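Local coordinates for protein alginate lyase (Paenibacillus sp. FPU-7, PDB 6KFN) that cleaves the polysaccharide alginate, probably by beta-elimination at the glycosidic bond, on a right-handed parallel beta-helix, at residues Ile149-Asp154 / Ile184-Gly189; Ile215-Asn220 / Phe241-Gln246; Trp250-Thr255 / Asp276-Ala281; Pro268-Ala273 / Asn291-His296. All coordinates share one frame; numbering follows the deposited sequence. Where two conformers were deposited one is given.

Interactions 1, 2 and 4 pair neighbouring strands of one parallel sheet, a face of the right-handed beta-helix that winds on in chain order: 149-151 with 184-186, 215-217 with 241-243, and 269-273 with the C-terminal edge strand 293-294. The centres of interactions 1 and 2 lie about 9 Å apart, those of 2 and 4 about 12 Å. Interaction 3 starts at loops beyond this face and enters another run of parallel strands; its centre is about 8 Å from that of interaction 2, and its segments alternate along the chain with those of interaction 4. Interactions 1 and 2 each carry a sodium site, and the Asp185-Lys218 salt bridge joins their neighbouring coils on the polar side of the sheet.

Interaction 1. Residues Ile149-Asp154 / Ile184-Gly189; sequences IYVGSD and IDIKEG. With NA (sodium ion), chain B.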
loop_
_atom_site.group_PDB
_atom_site.type_symbol
_atom_site.label_atom_id
_atom_site.label_comp_id
_atom_site.label_asym_id
_atom_site.label_seq_id
_atom_site.Cartn_x
_atom_site.Cartn_y
_atom_site.Cartn_z
ATOM N N ILE A 149 3.055 1.403 0.500
ATOM C CA ILE A 149 2.258 0.663 -0.460
ATOM C C ILE A 149 2.946 0.810 -1.832
ATOM O O ILE A 149 3.280 1.920 -2.256
ATOM C CB ILE A 149 0.808 1.147 -0.527
ATOM C CG1 ILE A 149 0.179 1.113 0.876
ATOM C CG2 ILE A 149 0.017 0.327 -1.532
ATOM C CD1 ILE A 149 -1.204 1.696 0.947
ATOM N N TYR A 150 3.113 -0.317 -2.501
ATOM C CA TYR A 150 3.843 -0.421 -3.769
ATOM C C TYR A 150 2.873 -1.062 -4.761
ATOM O O TYR A 150 2.374 -2.165 -4.512
ATOM C CB TYR A 150 5.075 -1.273 -3.542
ATOM C CG TYR A 150 6.132 -1.282 -4.604
ATOM C CD1 TYR A 150 5.920 -1.749 -5.879
ATOM C CD2 TYR A 150 7.411 -0.966 -4.256
ATOM C CE1 TYR A 150 6.953 -1.862 -6.801
ATOM C CE2 TYR A 150 8.463 -1.070 -5.185
ATOM C CZ TYR A 150 8.210 -1.507 -6.456
ATOM O OH TYR A 150 9.243 -1.686 -7.335
ATOM N N VAL A 151 2.551 -0.340 -5.840
ATOM C CA VAL A 151 1.535 -0.794 -6.785
ATOM C C VAL A 151 2.208 -1.118 -8.113
ATOM O O VAL A 151 2.691 -0.217 -8.793
ATOM C CB VAL A 151 0.420 0.245 -6.959
ATOM C CG1 VAL A 151 -0.762 -0.384 -7.711
ATOM C CG2 VAL A 151 -0.031 0.864 -5.635
ATOM N N GLY A 152 2.225 -2.402 -8.495
ATOM C CA GLY A 152 2.808 -2.838 -9.748
ATOM C C GLY A 152 4.278 -3.156 -9.656
ATOM O O GLY A 152 4.803 -3.520 -8.609
ATOM N N SER A 153 4.930 -3.064 -10.823
ATOM C CA SER A 153 6.321 -3.416 -10.981
ATOM C C SER A 153 7.040 -2.384 -11.831
ATOM O O SER A 153 6.515 -1.840 -12.806
ATOM C CB SER A 153 6.468 -4.778 -11.673
ATOM O OG SER A 153 5.943 -5.822 -10.889
ATOM N N ASP A 154 8.303 -2.127 -11.483
ATOM C CA ASP A 154 9.204 -1.353 -12.328
ATOM C C ASP A 154 9.316 -2.000 -13.712
ATOM O O ASP A 154 9.220 -3.232 -13.851
ATOM C CB ASP A 154 10.597 -1.327 -11.653
ATOM C CG ASP A 154 11.619 -0.479 -12.356
ATOM O OD1 ASP A 154 11.621 0.761 -12.161
ATOM O OD2 ASP A 154 12.428 -1.077 -13.097
ATOM N N ILE A 184 3.353 5.875 -0.917
ATOM C CA ILE A 184 2.724 5.131 -1.991
ATOM C C ILE A 184 3.563 5.343 -3.254
ATOM O O ILE A 184 3.809 6.476 -3.657
ATOM C CB ILE A 184 1.284 5.527 -2.256
ATOM C CG1 ILE A 184 0.470 5.481 -0.944
ATOM C CG2 ILE A 184 0.654 4.630 -3.321
ATOM C CD1 ILE A 184 -0.870 6.114 -1.024
ATOM N N ASP A 185 3.991 4.232 -3.866
ATOM C CA ASP A 185 4.750 4.254 -5.126
ATOM C C ASP A 185 3.904 3.523 -6.150
ATOM O O ASP A 185 3.675 2.325 -6.010
ATOM C CB ASP A 185 6.116 3.634 -4.927
ATOM C CG ASP A 185 7.069 3.845 -6.081
ATOM O OD1 ASP A 185 6.698 4.489 -7.045
ATOM O OD2 ASP A 185 8.238 3.367 -5.947
ATOM N N ILE A 186 3.374 4.277 -7.126
ATOM C CA ILE A 186 2.459 3.748 -8.141
ATOM C C ILE A 186 3.282 3.534 -9.408
ATOM O O ILE A 186 3.700 4.512 -10.032
ATOM C CB ILE A 186 1.293 4.708 -8.368
ATOM C CG1 ILE A 186 0.516 4.942 -7.073
ATOM C CG2 ILE A 186 0.398 4.178 -9.475
ATOM C CD1 ILE A 186 -0.558 5.999 -7.151
ATOM N N LYS A 187 3.544 2.287 -9.774
ATOM C CA LYS A 187 4.475 2.021 -10.850
ATOM C C LYS A 187 3.887 2.210 -12.243
ATOM O O LYS A 187 2.687 2.051 -12.507
ATOM C CB LYS A 187 5.016 0.593 -10.747
ATOM C CG LYS A 187 5.854 0.369 -9.492
ATOM C CD LYS A 187 7.067 1.311 -9.484
ATOM C CE LYS A 187 8.030 1.159 -8.360
ATOM N NZ LYS A 187 9.080 2.209 -8.313
ATOM N N GLU A 188 4.815 2.499 -13.160
ATOM C CA GLU A 188 4.535 2.412 -14.581
ATOM C C GLU A 188 3.880 1.076 -14.892
ATOM O O GLU A 188 4.265 0.028 -14.373
ATOM C CB GLU A 188 5.827 2.602 -15.382
ATOM C CG GLU A 188 6.965 1.601 -15.095
ATOM C CD GLU A 188 7.968 1.990 -14.008
ATOM O OE1 GLU A 188 7.585 2.663 -13.021
ATOM O OE2 GLU A 188 9.138 1.581 -14.178
ATOM N N GLY A 189 2.907 1.121 -15.805
ATOM C CA GLY A 189 2.154 -0.051 -16.226
ATOM C C GLY A 189 0.825 -0.238 -15.533
ATOM O O GLY A 189 -0.022 -0.960 -16.045
HETATM NA NA NA B . 10.224 3.672 -4.507
HETATM O O HOH W 1 10.983 0.509 -8.250
HETATM O O HOH W 2 3.355 -2.179 -12.937
HETATM O O HOH W 3 9.611 2.796 -11.104
HETATM O O HOH W 4 11.294 2.070 -5.990
HETATM O O HOH W 5 12.293 4.084 -3.366
HETATM O O HOH W 6 10.912 5.532 -5.808
#
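Strands 149-151 and 184-186 run parallel and in register, Tyr150 beside Asp185, with axes 4.8 Å apart and only 4° between their directions. Their hydrogen bonds alternate, Asp185 N to Ile149 O and Val151 N to Asp185 O, and continue past the strand ends with Lys187 N to Val151 O at 2.8 Å. Lys187 then folds back: a bend at its second torsion (chi2 -60°) lays the methylenes beside the Tyr150 ring, CE 3.3 Å from Tyr150 CZ. Its length suits the task, for NZ reaches Asp185 OD2 at 2.8 Å, from above the carboxylate plane, as a salt bridge, and shares a water with Tyr150 OH. Coil stacked on coil, in-register strands like these build a right-handed beta-helix, and on the face of Ile149 and Val151 the side chains form an aliphatic ladder: Ile149 CB lies 4.4 Å from Ile184 CG1, and Val151 packs on Ile184 and Ile186. Asp185 OD2 also binds a sodium ion at 2.5 Å, which Glu147, Glu182 and three waters complete, while OD1 pairs with Lys218. Beyond the strands, Ser153 N gives its hydrogen to a water 2.8 Å away that also lies near Glu188 O.

Interaction 2. Residues Ile215-Asn220 / Phe241-Gln246; sequences IDVKGN and FQVHVQ. With NA (sodium ion), chain C.
With its CG opposite the backbone N (chi1 -167°), Asp216 brings its carboxylate within reach of His244, which, its own CG kept beside the backbone N (chi1 -70°), presents ND1 to meet it. His244 ND1 donates to Asp216 OD1 at 2.7 Å, on the syn side of the carboxylate; OD1 lies in the ring plane, at the edge, while the carboxylate itself is turned 81° to the ring. The bond helps to set the rotation of the imidazole. Asp216 OD2 also receives Lys218 NZ, 2.8 Å away in the modelled conformer, as a salt bridge, the lysine pairing with Asp185 as well, and a water donates to OD2 at 2.7 Å. That water is also a ligand of the sodium ion, making Asp216 a second-shell residue. Were this residue an alanine, His244 ND1 would probably lose its acceptor and the sodium-bound water one of its partners. Gln242, extended beyond CG, binds the ion directly through OE1 at 2.4 Å, with Asp212 and Tyr210 as further protein ligands, while Asp239 accepts from its NE2. The opposite face is apolar: Ile215 CD1 lies 3.8 Å from Phe241 CE1, side by side, and Val217 packs against Val243. In-register parallel strands from successive coils, with such an apolar ladder on one face, are characteristic of the right-handed beta-helix.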
loop_
_atom_site.group_PDB
_atom_site.type_symbol
_atom_site.label_atom_id
_atom_site.label_comp_id
_atom_site.label_asym_id
_atom_site.label_seq_id
_atom_site.Cartn_x
_atom_site.Cartn_y
_atom_site.Cartn_z
ATOM N N ILE A 215 3.974 10.518 -2.409
ATOM C CA ILE A 215 3.524 9.650 -3.479
ATOM C C ILE A 215 4.377 9.958 -4.705
ATOM O O ILE A 215 4.661 11.126 -5.001
ATOM C CB ILE A 215 2.023 9.866 -3.836
ATOM C CG1 ILE A 215 1.162 9.733 -2.572
ATOM C CG2 ILE A 215 1.598 8.878 -4.922
ATOM C CD1 ILE A 215 -0.325 9.940 -2.807
ATOM N N ASP A 216 4.767 8.915 -5.428
ATOM C CA ASP A 216 5.311 9.042 -6.780
ATOM C C ASP A 216 4.367 8.285 -7.703
ATOM O O ASP A 216 4.080 7.119 -7.461
ATOM C CB ASP A 216 6.727 8.506 -6.898
ATOM C CG ASP A 216 7.437 8.908 -8.184
ATOM O OD1 ASP A 216 6.911 9.791 -8.906
ATOM O OD2 ASP A 216 8.528 8.342 -8.420
ATOM N N VAL A 217 3.890 8.981 -8.735
ATOM C CA VAL A 217 2.925 8.431 -9.689
ATOM C C VAL A 217 3.644 8.186 -11.003
ATOM O O VAL A 217 4.016 9.137 -11.697
ATOM C CB VAL A 217 1.730 9.347 -9.923
ATOM C CG1 VAL A 217 0.757 8.676 -10.880
ATOM C CG2 VAL A 217 1.055 9.724 -8.616
ATOM N N LYS A 218 3.861 6.934 -11.286
ATOM C CA LYS A 218 4.432 6.501 -12.575
ATOM C C LYS A 218 3.433 5.733 -13.473
ATOM O O LYS A 218 3.589 5.437 -14.721
ATOM C CB LYS A 218 5.703 5.693 -12.356
ATOM C CG LYS A 218 6.878 6.583 -12.016
ATOM C CD LYS A 218 7.944 5.890 -11.258
ATOM C CE LYS A 218 7.430 5.654 -9.876
ATOM N NZ LYS A 218 8.502 5.608 -8.852
ATOM N N GLY A 219 2.279 5.298 -12.861
ATOM C CA GLY A 219 1.177 4.712 -13.601
ATOM C C GLY A 219 0.288 5.779 -14.210
ATOM O O GLY A 219 0.560 6.976 -14.111
ATOM N N ASN A 220 -0.766 5.297 -14.867
ATOM C CA ASN A 220 -1.721 6.143 -15.560
ATOM C C ASN A 220 -3.055 6.169 -14.829
ATOM O O ASN A 220 -3.420 5.241 -14.090
ATOM C CB ASN A 220 -1.948 5.700 -16.995
ATOM C CG ASN A 220 -0.757 6.043 -17.877
ATOM O OD1 ASN A 220 0.240 6.606 -17.414
ATOM N ND2 ASN A 220 -0.851 5.711 -19.144
ATOM N N PHE A 241 3.866 15.448 -3.904
ATOM C CA PHE A 241 3.505 14.441 -4.888
ATOM C C PHE A 241 4.342 14.682 -6.146
ATOM O O PHE A 241 4.555 15.833 -6.540
ATOM C CB PHE A 241 2.009 14.523 -5.261
ATOM C CG PHE A 241 1.072 14.566 -4.068
ATOM C CD1 PHE A 241 1.099 13.582 -3.089
ATOM C CD2 PHE A 241 0.158 15.595 -3.934
ATOM C CE1 PHE A 241 0.228 13.613 -2.019
ATOM C CE2 PHE A 241 -0.729 15.638 -2.863
ATOM C CZ PHE A 241 -0.687 14.656 -1.903
ATOM N N GLN A 242 4.786 13.592 -6.760
ATOM C CA GLN A 242 5.505 13.645 -8.021
ATOM C C GLN A 242 4.827 12.761 -9.044
ATOM O O GLN A 242 4.127 11.805 -8.694
ATOM C CB GLN A 242 6.959 13.187 -7.844
ATOM C CG GLN A 242 7.738 14.081 -6.893
ATOM C CD GLN A 242 9.099 13.562 -6.535
ATOM O OE1 GLN A 242 9.437 12.397 -6.768
ATOM N NE2 GLN A 242 9.896 14.405 -5.915
ATOM N N VAL A 243 5.068 13.086 -10.315
ATOM C CA VAL A 243 4.656 12.260 -11.439
ATOM C C VAL A 243 5.888 12.112 -12.336
ATOM O O VAL A 243 6.560 13.114 -12.607
ATOM C CB VAL A 243 3.467 12.858 -12.228
ATOM C CG1 VAL A 243 2.840 11.818 -13.142
ATOM C CG2 VAL A 243 2.408 13.450 -11.299
ATOM N N HIS A 244 6.196 10.893 -12.759
ATOM C CA HIS A 244 7.371 10.626 -13.605
ATOM C C HIS A 244 6.988 9.717 -14.741
ATOM O O HIS A 244 6.091 8.878 -14.603
ATOM C CB HIS A 244 8.498 9.944 -12.803
ATOM C CG HIS A 244 9.178 10.800 -11.793
ATOM N ND1 HIS A 244 8.794 10.868 -10.466
ATOM C CD2 HIS A 244 10.269 11.588 -11.908
ATOM C CE1 HIS A 244 9.632 11.677 -9.818
ATOM N NE2 HIS A 244 10.522 12.120 -10.672
ATOM N N VAL A 245 7.748 9.845 -15.852
ATOM C CA VAL A 245 7.613 8.994 -17.025
ATOM C C VAL A 245 8.804 8.039 -17.097
ATOM O O VAL A 245 9.913 8.445 -17.454
ATOM C CB VAL A 245 7.526 9.852 -18.300
ATOM C CG1 VAL A 245 7.301 8.954 -19.506
ATOM C CG2 VAL A 245 6.408 10.874 -18.194
ATOM N N GLN A 246 8.571 6.769 -16.794
ATOM C CA GLN A 246 9.588 5.744 -16.905
ATOM C C GLN A 246 9.597 5.052 -18.247
ATOM O O GLN A 246 10.632 4.482 -18.646
ATOM C CB GLN A 246 9.375 4.693 -15.814
ATOM C CG GLN A 246 9.481 5.225 -14.420
ATOM C CD GLN A 246 10.678 6.149 -14.167
ATOM O OE1 GLN A 246 10.561 7.387 -14.153
ATOM N NE2 GLN A 246 11.831 5.533 -14.030
HETATM NA NA NA C . 11.215 11.014 -5.999
HETATM O O HOH W 7 10.943 9.195 -7.495
HETATM O O HOH W 8 6.009 6.362 -15.726
HETATM O O HOH W 9 9.628 10.124 -4.484
HETATM O O HOH W 10 12.806 11.922 -7.488
#

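Interaction 3. Residues Trp250-Thr255 / Asp276-Ala281; sequences WGQNAT and DATASA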
loop_
_atom_site.group_PDB
_atom_site.type_symbol
_atom_site.label_atom_id
_atom_site.label_comp_id
_atom_site.label_asym_id
_atom_site.label_seq_id
_atom_site.Cartn_x
_atom_site.Cartn_y
_atom_site.Cartn_z
ATOM N N TRP A 250 3.431 6.636 -20.129
ATOM C CA TRP A 250 3.099 6.377 -18.733
ATOM C C TRP A 250 3.371 7.645 -17.926
ATOM O O TRP A 250 3.883 8.638 -18.430
ATOM C CB TRP A 250 3.843 5.120 -18.227
ATOM C CG TRP A 250 3.348 3.893 -18.923
ATOM C CD1 TRP A 250 3.862 3.320 -20.066
ATOM C CD2 TRP A 250 2.171 3.143 -18.608
ATOM N NE1 TRP A 250 3.095 2.246 -20.447
ATOM C CE2 TRP A 250 2.052 2.124 -19.577
ATOM C CE3 TRP A 250 1.186 3.252 -17.624
ATOM C CZ2 TRP A 250 0.969 1.231 -19.581
ATOM C CZ3 TRP A 250 0.132 2.364 -17.617
ATOM C CH2 TRP A 250 0.023 1.364 -18.602
ATOM N N GLY A 251 2.949 7.642 -16.659
ATOM C CA GLY A 251 2.947 8.885 -15.886
ATOM C C GLY A 251 2.002 9.910 -16.468
ATOM O O GLY A 251 2.286 11.113 -16.450
ATOM N N GLN A 252 0.858 9.433 -16.983
ATOM C CA GLN A 252 -0.096 10.258 -17.686
ATOM C C GLN A 252 -1.421 10.326 -16.955
ATOM O O GLN A 252 -1.898 9.347 -16.353
ATOM C CB GLN A 252 -0.325 9.774 -19.115
ATOM C CG GLN A 252 0.956 9.706 -19.934
ATOM C CD GLN A 252 1.611 11.056 -20.112
ATOM O OE1 GLN A 252 1.001 12.062 -20.446
ATOM N NE2 GLN A 252 2.914 11.098 -19.873
ATOM N N ASN A 253 -2.083 11.476 -17.095
ATOM C CA ASN A 253 -3.435 11.654 -16.607
ATOM C C ASN A 253 -3.558 11.341 -15.125
ATOM O O ASN A 253 -4.484 10.670 -14.698
ATOM C CB ASN A 253 -4.457 10.856 -17.429
ATOM C CG ASN A 253 -5.879 11.245 -17.109
ATOM O OD1 ASN A 253 -6.194 12.447 -16.943
ATOM N ND2 ASN A 253 -6.768 10.271 -17.039
ATOM N N ALA A 254 -2.627 11.843 -14.319
ATOM C CA ALA A 254 -2.761 11.794 -12.867
ATOM C C ALA A 254 -3.654 12.950 -12.410
ATOM O O ALA A 254 -3.496 14.060 -12.900
ATOM C CB ALA A 254 -1.401 11.933 -12.201
ATOM N N THR A 255 -4.597 12.708 -11.545
ATOM C CA THR A 255 -5.506 13.733 -11.060
ATOM C C THR A 255 -5.302 13.926 -9.563
ATOM O O THR A 255 -5.320 12.961 -8.820
ATOM C CB THR A 255 -6.961 13.347 -11.353
ATOM O OG1 THR A 255 -7.141 13.183 -12.744
ATOM C CG2 THR A 255 -7.940 14.368 -10.787
ATOM N N ASP A 276 7.714 14.729 -19.349
ATOM C CA ASP A 276 6.522 14.549 -20.145
ATOM C C ASP A 276 5.312 14.103 -19.319
ATOM O O ASP A 276 4.246 13.864 -19.889
ATOM C CB ASP A 276 6.791 13.515 -21.255
ATOM C CG ASP A 276 7.757 13.961 -22.273
ATOM O OD1 ASP A 276 7.775 15.143 -22.634
ATOM O OD2 ASP A 276 8.528 13.100 -22.760
ATOM N N ALA A 277 5.439 13.986 -18.002
ATOM C CA ALA A 277 4.332 13.517 -17.191
ATOM C C ALA A 277 3.176 14.504 -17.270
ATOM O O ALA A 277 3.397 15.706 -17.386
ATOM C CB ALA A 277 4.783 13.377 -15.747
ATOM N N THR A 278 1.932 14.010 -17.174
ATOM C CA THR A 278 0.791 14.907 -17.198
ATOM C C THR A 278 -0.108 14.683 -15.981
ATOM O O THR A 278 -0.328 13.553 -15.530
ATOM C CB THR A 278 -0.034 14.795 -18.494
ATOM O OG1 THR A 278 -0.508 13.455 -18.666
ATOM C CG2 THR A 278 0.771 15.255 -19.699
ATOM N N ALA A 279 -0.655 15.803 -15.502
ATOM C CA ALA A 279 -1.548 15.788 -14.375
ATOM C C ALA A 279 -2.572 16.882 -14.511
ATOM O O ALA A 279 -2.378 17.876 -15.213
ATOM C CB ALA A 279 -0.749 15.969 -13.074
ATOM N N SER A 280 -3.646 16.736 -13.756
ATOM C CA SER A 280 -4.656 17.759 -13.538
ATOM C C SER A 280 -4.770 17.972 -12.039
ATOM O O SER A 280 -4.600 17.035 -11.261
ATOM C CB SER A 280 -6.012 17.346 -14.116
ATOM O OG SER A 280 -5.938 17.051 -15.507
ATOM N N ALA A 281 -5.104 19.200 -11.643
ATOM C CA ALA A 281 -5.167 19.528 -10.229
ATOM C C ALA A 281 -6.251 20.562 -9.986
ATOM O O ALA A 281 -6.423 21.507 -10.763
ATOM C CB ALA A 281 -3.812 20.024 -9.769
HETATM O O HOH W 11 -5.143 14.534 -15.570
#
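The flat amide of Gln252 meets Asp276 at its nitrogen edge and Thr278 above its oxygen. Gln252 NE2 donates to Asp276 O at 3.1 Å and to Trp250 O at 3.0 Å, both acceptors lying close to the amide plane, so both N-H directions are used. At the other end the Thr278 hydroxyl comes in from well above the carbonyl plane and donates from OG1 to Gln252 OE1 at 2.7 Å. Here two successive coils of the right-handed beta-helix leave a loop and enter parallel strands, 254-257 beside 278-287. The Gln252 chain, bent at chi2 (-63°), curls its amide back over the loop, a reach for which a glutamine is long enough. A leucine in its place would probably leave Asp276 O, Trp250 O and the Thr278 hydroxyl without these amide partners. Thr278 OG1 stands between its own N and carbonyl carbon (chi1 59°), where it also accepts from Asn253 N at 3.0 Å. Asn253 is an extra residue on its side: pairing passes from Gln252-Thr278 straight to Ala254-Ala279, and its positive phi is one that asparagine tolerates well. Regular parallel bonding then takes over, with Ala254 N to Thr278 O and Ser280 N to Ala254 O. The small alanines suit the tight pairing, their CB atoms, Ala254 and Ala279, being 4.2 Å apart. Asn253 ND2 is held by Asp221, whereas its OD1 accepts at 2.7 Å from a water that in turn accepts from Ser280 OG at 2.6 Å.

Interaction 4. Residues Pro268-Ala273 / Asn291-His296; sequences PYVVNA and NLYQGH
Leu292 O is gripped by two successive amides of the facing chain: Val271 N at 3.1 Å, in a fairly straight bond, and Val270 N at 2.9 Å, in a weak, bent one. The double grip arises because the chain turns a corner at Val270, whose backbone angles (-70°/-53°) bring both N-H groups to one carbonyl. Beyond that corner the segments pair as parallel strands at the last rung of this face of the right-handed beta-helix, 293-294 being the strand at the C-terminal edge of its sheet. Tyr269 stands just before the corner, and its ring is clasped on both faces. Asn291 CB lies over the centre of one, 3.5 Å from the Tyr269 ring centroid, and the Asn291 amide stacks nearly parallel to the ring, with planes 16° apart; its ND2 is tied to Ala267 O. Gln294 CB covers the opposite face, 3.9 Å from the Tyr269 centroid and offset toward the rim. A broad aromatic ring thus suits the slot, making CH-pi contacts with two neighbours. At the corner, Val270 CG2 packs on Leu292 CD1. On the strands, Val271 CB lies 3.8 Å from Tyr293 CD1; the Tyr293 hydroxyl finds Asn284. Gln294 N to Val271 O and Ala273 N to Gln294 O continue the parallel backbone pairing. Glycine suits position 295, where phi is positive and a CB would clash with Ala273 O; Gly295 CA instead makes a CA-H...O contact with Ala273 O at 3.3 Å.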
loop_
_atom_site.group_PDB
_atom_site.type_symbol
_atom_site.label_atom_id
_atom_site.label_comp_id
_atom_site.label_asym_id
_atom_site.label_seq_id
_atom_site.Cartn_x
_atom_site.Cartn_y
_atom_site.Cartn_z
ATOM N N PRO A 268 8.976 23.178 -1.428
ATOM C CA PRO A 268 8.411 21.939 -2.001
ATOM C C PRO A 268 7.204 22.224 -2.896
ATOM O O PRO A 268 6.384 23.086 -2.602
ATOM C CB PRO A 268 8.004 21.161 -0.747
ATOM C CG PRO A 268 9.005 21.607 0.294
ATOM C CD PRO A 268 9.161 23.081 0.042
ATOM N N TYR A 269 7.065 21.462 -3.977
ATOM C CA TYR A 269 5.867 21.558 -4.798
ATOM C C TYR A 269 4.772 20.653 -4.244
ATOM O O TYR A 269 5.037 19.611 -3.630
ATOM C CB TYR A 269 6.165 21.207 -6.268
ATOM C CG TYR A 269 6.789 22.369 -6.991
ATOM C CD1 TYR A 269 8.161 22.663 -6.883
ATOM C CD2 TYR A 269 6.023 23.228 -7.722
ATOM C CE1 TYR A 269 8.691 23.775 -7.506
ATOM C CE2 TYR A 269 6.533 24.341 -8.328
ATOM C CZ TYR A 269 7.872 24.602 -8.182
ATOM O OH TYR A 269 8.450 25.721 -8.773
ATOM N N VAL A 270 3.518 21.044 -4.505
ATOM C CA VAL A 270 2.398 20.158 -4.270
ATOM C C VAL A 270 2.383 19.016 -5.268
ATOM O O VAL A 270 2.322 17.839 -4.897
ATOM C CB VAL A 270 1.082 20.958 -4.253
ATOM C CG1 VAL A 270 -0.098 20.020 -4.026
ATOM C CG2 VAL A 270 1.117 22.034 -3.183
ATOM N N VAL A 271 2.425 19.370 -6.570
ATOM C CA VAL A 271 2.578 18.377 -7.634
ATOM C C VAL A 271 3.746 18.786 -8.507
ATOM O O VAL A 271 3.710 19.861 -9.125
ATOM C CB VAL A 271 1.324 18.194 -8.506
ATOM C CG1 VAL A 271 1.583 17.134 -9.589
ATOM C CG2 VAL A 271 0.113 17.832 -7.662
ATOM N N ASN A 272 4.761 17.927 -8.567
ATOM C CA ASN A 272 5.917 18.106 -9.452
ATOM C C ASN A 272 5.829 17.011 -10.518
ATOM O O ASN A 272 6.192 15.855 -10.259
ATOM C CB ASN A 272 7.206 18.031 -8.655
ATOM C CG ASN A 272 8.401 18.325 -9.494
ATOM O OD1 ASN A 272 8.291 18.735 -10.667
ATOM N ND2 ASN A 272 9.577 18.169 -8.898
ATOM N N ALA A 273 5.291 17.383 -11.684
ATOM C CA ALA A 273 5.124 16.459 -12.794
ATOM C C ALA A 273 6.344 16.628 -13.699
ATOM O O ALA A 273 6.483 17.644 -14.380
ATOM C CB ALA A 273 3.828 16.749 -13.542
ATOM N N ASN A 291 5.307 26.983 -3.392
ATOM C CA ASN A 291 5.241 26.404 -4.712
ATOM C C ASN A 291 4.079 25.413 -4.841
ATOM O O ASN A 291 3.846 24.565 -3.983
ATOM C CB ASN A 291 6.556 25.722 -4.986
ATOM C CG ASN A 291 7.678 26.720 -5.264
ATOM O OD1 ASN A 291 7.419 27.854 -5.678
ATOM N ND2 ASN A 291 8.890 26.305 -5.064
ATOM N N LEU A 292 3.384 25.513 -5.966
ATOM C CA LEU A 292 2.175 24.761 -6.214
ATOM C C LEU A 292 2.456 23.632 -7.216
ATOM O O LEU A 292 2.675 22.483 -6.823
ATOM C CB LEU A 292 1.061 25.724 -6.618
ATOM C CG LEU A 292 -0.326 25.110 -6.645
ATOM C CD1 LEU A 292 -0.775 24.521 -5.268
ATOM C CD2 LEU A 292 -1.291 26.148 -7.194
ATOM N N TYR A 293 2.500 23.971 -8.499
ATOM C CA TYR A 293 2.611 22.977 -9.554
ATOM C C TYR A 293 3.795 23.258 -10.463
ATOM O O TYR A 293 4.094 24.406 -10.812
ATOM C CB TYR A 293 1.299 22.931 -10.401
ATOM C CG TYR A 293 0.063 22.747 -9.539
ATOM C CD1 TYR A 293 -0.019 21.736 -8.604
ATOM C CD2 TYR A 293 -1.037 23.579 -9.675
ATOM C CE1 TYR A 293 -1.111 21.587 -7.816
ATOM C CE2 TYR A 293 -2.172 23.416 -8.881
ATOM C CZ TYR A 293 -2.185 22.420 -7.934
ATOM O OH TYR A 293 -3.274 22.219 -7.098
ATOM N N GLN A 294 4.447 22.181 -10.886
ATOM C CA GLN A 294 5.514 22.225 -11.881
ATOM C C GLN A 294 5.241 21.148 -12.915
ATOM O O GLN A 294 4.829 20.035 -12.571
ATOM C CB GLN A 294 6.904 22.041 -11.232
ATOM C CG GLN A 294 8.001 22.487 -12.229
ATOM C CD GLN A 294 9.417 22.459 -11.719
ATOM O OE1 GLN A 294 9.653 21.839 -10.680
ATOM N NE2 GLN A 294 10.326 23.026 -12.397
ATOM N N GLY A 295 5.483 21.499 -14.178
ATOM C CA GLY A 295 5.321 20.598 -15.285
ATOM C C GLY A 295 4.011 20.822 -16.025
ATOM O O GLY A 295 3.430 21.905 -16.030
ATOM N N HIS A 296 3.562 19.742 -16.677
ATOM C CA HIS A 296 2.349 19.747 -17.495
ATOM C C HIS A 296 1.158 19.466 -16.588
ATOM O O HIS A 296 0.580 18.381 -16.595
ATOM C CB HIS A 296 2.443 18.701 -18.601
ATOM C CG HIS A 296 3.549 18.925 -19.573
ATOM N ND1 HIS A 296 4.850 18.503 -19.377
ATOM C CD2 HIS A 296 3.546 19.509 -20.797
ATOM C CE1 HIS A 296 5.597 18.820 -20.413
ATOM N NE2 HIS A 296 4.823 19.418 -21.298
HETATM O O HOH W 12 5.220 17.494 -16.821
#